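Local coordinates for DltD domain-containing protein (Beauveria bassiana, PDB 7D78), which probably acts as a thioesterase-type polyketide cyclase of the alpha/beta hydrolase fold, closing polyketide chains into medium-ring lactones, at residues M133-T138 / L160-A165. Sequence-based numbering, arbitrary orientation.
Sequences MSFGGT and LSFYQA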
ATOM      1  N   MET A 133       4.381  -3.773  19.079  1.00 19.68           N
ATOM      2  CA  MET A 133       5.675  -4.422  19.214  1.00 20.86           C
ATOM      3  C   MET A 133       6.164  -4.917  17.862  1.00 20.33           C
ATOM      4  O   MET A 133       5.404  -5.540  17.112  1.00 21.15           O
ATOM      5  CB  MET A 133       5.616  -5.597  20.186  1.00 24.39           C
ATOM      6  CG  MET A 133       6.968  -6.289  20.337  1.00 27.09           C
ATOM      7  SD  MET A 133       7.063  -7.088  21.931  1.00 38.52           S
ATOM      8  CE  MET A 133       8.657  -7.909  21.802  1.00 38.75           C
ATOM      9  N   SER A 134       7.435  -4.650  17.564  1.00 20.50           N
ATOM     10  CA  SER A 134       8.100  -5.191  16.375  1.00 22.04           C
ATOM     11  C   SER A 134       7.362  -4.641  15.157  1.00 22.60           C
ATOM     12  O   SER A 134       7.101  -3.426  15.118  1.00 21.85           O
ATOM     13  CB  SER A 134       8.156  -6.713  16.486  1.00 25.13           C
ATOM     14  OG  SER A 134       8.835  -7.283  15.380  1.00 23.68           O
ATOM     15  N   PHE A 135       7.030  -5.470  14.166  1.00 21.39           N
ATOM     16  CA  PHE A 135       6.171  -5.131  13.033  1.00 20.57           C
ATOM     17  C   PHE A 135       4.926  -4.345  13.461  1.00 19.60           C
ATOM     18  O   PHE A 135       4.518  -3.393  12.780  1.00 17.38           O
ATOM     19  CB  PHE A 135       5.785  -6.441  12.324  1.00 19.61           C
ATOM     20  CG  PHE A 135       5.228  -6.270  10.943  1.00 20.69           C
ATOM     21  CD1 PHE A 135       6.074  -6.200   9.850  1.00 18.74           C
ATOM     22  CD2 PHE A 135       3.853  -6.264  10.727  1.00 21.41           C
ATOM     23  CE1 PHE A 135       5.565  -6.070   8.562  1.00 24.32           C
ATOM     24  CE2 PHE A 135       3.335  -6.127   9.438  1.00 22.65           C
ATOM     25  CZ  PHE A 135       4.193  -6.028   8.357  1.00 22.75           C
ATOM     26  N   GLY A 136       4.324  -4.726  14.594  1.00 17.05           N
ATOM     27  CA  GLY A 136       3.122  -4.049  15.057  1.00 17.33           C
ATOM     28  C   GLY A 136       3.350  -2.615  15.509  1.00 17.74           C
ATOM     29  O   GLY A 136       2.431  -1.790  15.454  1.00 18.62           O
ATOM     30  N   GLY A 137       4.552  -2.302  15.996  1.00 17.99           N
ATOM     31  CA  GLY A 137       4.859  -0.912  16.303  1.00 19.02           C
ATOM     32  C   GLY A 137       4.881  -0.046  15.058  1.00 18.22           C
ATOM     33  O   GLY A 137       4.397   1.092  15.066  1.00 17.18           O
ATOM     34  N   THR A 138       5.430  -0.583  13.964  1.00 19.06           N
ATOM     35  CA  THR A 138       5.472   0.163  12.710  1.00 18.40           C
ATOM     36  C   THR A 138       4.069   0.325  12.132  1.00 17.25           C
ATOM     37  O   THR A 138       3.714   1.402  11.642  1.00 16.40           O
ATOM     38  CB  THR A 138       6.406  -0.552  11.730  1.00 20.08           C
ATOM     39  OG1 THR A 138       7.643  -0.846  12.393  1.00 21.35           O
ATOM     40  CG2 THR A 138       6.691   0.305  10.498  1.00 18.86           C
ATOM     41  N   LEU A 160      11.635  -1.556  10.308  1.00 20.19           N
ATOM     42  CA  LEU A 160      11.430  -0.510   9.321  1.00 21.93           C
ATOM     43  C   LEU A 160      11.926  -0.845   7.922  1.00 22.24           C
ATOM     44  O   LEU A 160      11.752  -0.024   7.008  1.00 23.69           O
ATOM     45  CB  LEU A 160      12.093   0.789   9.799  1.00 21.02           C
ATOM     46  CG  LEU A 160      11.566   1.304  11.137  1.00 21.85           C
ATOM     47  CD1 LEU A 160      12.545   2.319  11.723  1.00 28.70           C
ATOM     48  CD2 LEU A 160      10.193   1.933  10.949  1.00 20.85           C
ATOM     49  N   SER A 161      12.530  -2.011   7.717  1.00 22.65           N
ATOM     50  CA  SER A 161      12.941  -2.454   6.392  1.00 21.69           C
ATOM     51  C   SER A 161      12.827  -3.973   6.354  1.00 21.58           C
ATOM     52  O   SER A 161      12.782  -4.629   7.401  1.00 22.38           O
ATOM     53  CB  SER A 161      14.371  -2.009   6.053  1.00 25.58           C
ATOM     54  OG  SER A 161      15.289  -2.545   6.994  1.00 29.10           O
ATOM     55  N   PHE A 162      12.783  -4.528   5.137  1.00 18.91           N
ATOM     56  CA  PHE A 162      12.420  -5.938   4.986  1.00 21.50           C
ATOM     57  C   PHE A 162      13.224  -6.688   3.930  1.00 26.59           C
ATOM     58  O   PHE A 162      13.551  -7.861   4.128  1.00 24.79           O
ATOM     59  CB  PHE A 162      10.921  -6.036   4.689  1.00 20.72           C
ATOM     60  CG  PHE A 162      10.085  -5.404   5.759  1.00 22.28           C
ATOM     61  CD1 PHE A 162       9.792  -6.108   6.925  1.00 26.88           C
ATOM     62  CD2 PHE A 162       9.688  -4.080   5.654  1.00 26.94           C
ATOM     63  CE1 PHE A 162       9.068  -5.523   7.950  1.00 27.74           C
ATOM     64  CE2 PHE A 162       8.962  -3.480   6.670  1.00 24.15           C
ATOM     65  CZ  PHE A 162       8.647  -4.207   7.817  1.00 24.98           C
ATOM     66  N   TYR A 163      13.536  -6.035   2.815  1.00 22.68           N
ATOM     67  CA  TYR A 163      14.222  -6.681   1.704  1.00 21.68           C
ATOM     68  C   TYR A 163      15.730  -6.492   1.814  1.00 24.91           C
ATOM     69  O   TYR A 163      16.206  -5.382   2.062  1.00 23.89           O
ATOM     70  CB  TYR A 163      13.732  -6.102   0.376  1.00 22.30           C
ATOM     71  CG  TYR A 163      12.492  -6.768  -0.169  1.00 22.95           C
ATOM     72  CD1 TYR A 163      11.225  -6.432   0.306  1.00 20.73           C
ATOM     73  CD2 TYR A 163      12.587  -7.733  -1.172  1.00 23.52           C
ATOM     74  CE1 TYR A 163      10.085  -7.047  -0.201  1.00 22.19           C
ATOM     75  CE2 TYR A 163      11.462  -8.340  -1.691  1.00 21.96           C
ATOM     76  CZ  TYR A 163      10.211  -7.996  -1.203  1.00 20.72           C
ATOM     77  OH  TYR A 163       9.104  -8.619  -1.724  1.00 19.80           O
ATOM     78  N   GLN A 164      16.477  -7.574   1.616  1.00 23.83           N
ATOM     79  CA  GLN A 164      17.891  -7.484   1.280  1.00 26.48           C
ATOM     80  C   GLN A 164      17.989  -7.339  -0.230  1.00 24.56           C
ATOM     81  O   GLN A 164      17.381  -8.121  -0.968  1.00 22.23           O
ATOM     82  CB  GLN A 164      18.654  -8.727   1.755  1.00 26.50           C
ATOM     83  CG  GLN A 164      18.742  -8.841   3.284  1.00 33.73           C
ATOM     84  CD  GLN A 164      19.324 -10.172   3.747  1.00 31.95           C
ATOM     85  OE1 GLN A 164      19.961 -10.884   2.980  1.00 37.80           O
ATOM     86  NE2 GLN A 164      19.094 -10.510   5.006  1.00 32.07           N
ATOM     87  N   ALA A 165      18.749  -6.342  -0.692  1.00 24.62           N
ATOM     88  CA  ALA A 165      18.713  -5.999  -2.113  1.00 32.00           C
ATOM     89  C   ALA A 165      19.104  -7.173  -3.002  1.00 26.83           C
ATOM     90  O   ALA A 165      18.555  -7.331  -4.098  1.00 28.97           O
ATOM     91  CB  ALA A 165      19.622  -4.797  -2.389  1.00 34.68           C
TER
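Two first torsions of different kinds bring Phe-135 and Phe-162 together: in Phe-135 chi1 is -164°, which sets CG trans to the backbone N and carries the ring off the start of helix 135-146, whereas in Phe-162 chi1 of -58° sets CG trans to the carbonyl carbon and puts its ring beside the Phe-135 ring. The two side chains cross at roughly a right angle. CE1 of Phe-162 lies in the plane of the Phe-135 ring, at the edge formed by CD1 and CE1, with 3.6 Å between the CE1 atoms of Phe-135 and Phe-162. CE1 and CZ of Phe-162 both touch CD1 and CE1 of Phe-135, and the pair is oblique, with the ring planes at 69° and the centroids 5.6 Å apart. Trp-245 and Leu-242 touch both rings, so the pair is part of a larger apolar cluster. One helical turn on, CG2 of Thr-138 meets CD2 of Leu-160 at 3.9 Å, while Thr-138 OG1 is hydrogen-bonded to the carbonyl oxygen of Ile-159, tying the helix to the residue just before 160-165. Replacing Phe-135 by an alanine is likely to leave CE1 and CZ of Phe-162 without their aromatic neighbour and to open a gap beside Trp-245. Ser-134, next to Phe-135, is hydrogen-bonded through OG to NE2 of His-296 and to a glycerol probably taken up from the crystallisation liquor. Here the loop following strand 150-156 packs against the first turn of the helix that follows what is probably the nucleophile elbow of an alpha/beta hydrolase, beside a probable Ser-His-Asp catalytic triad.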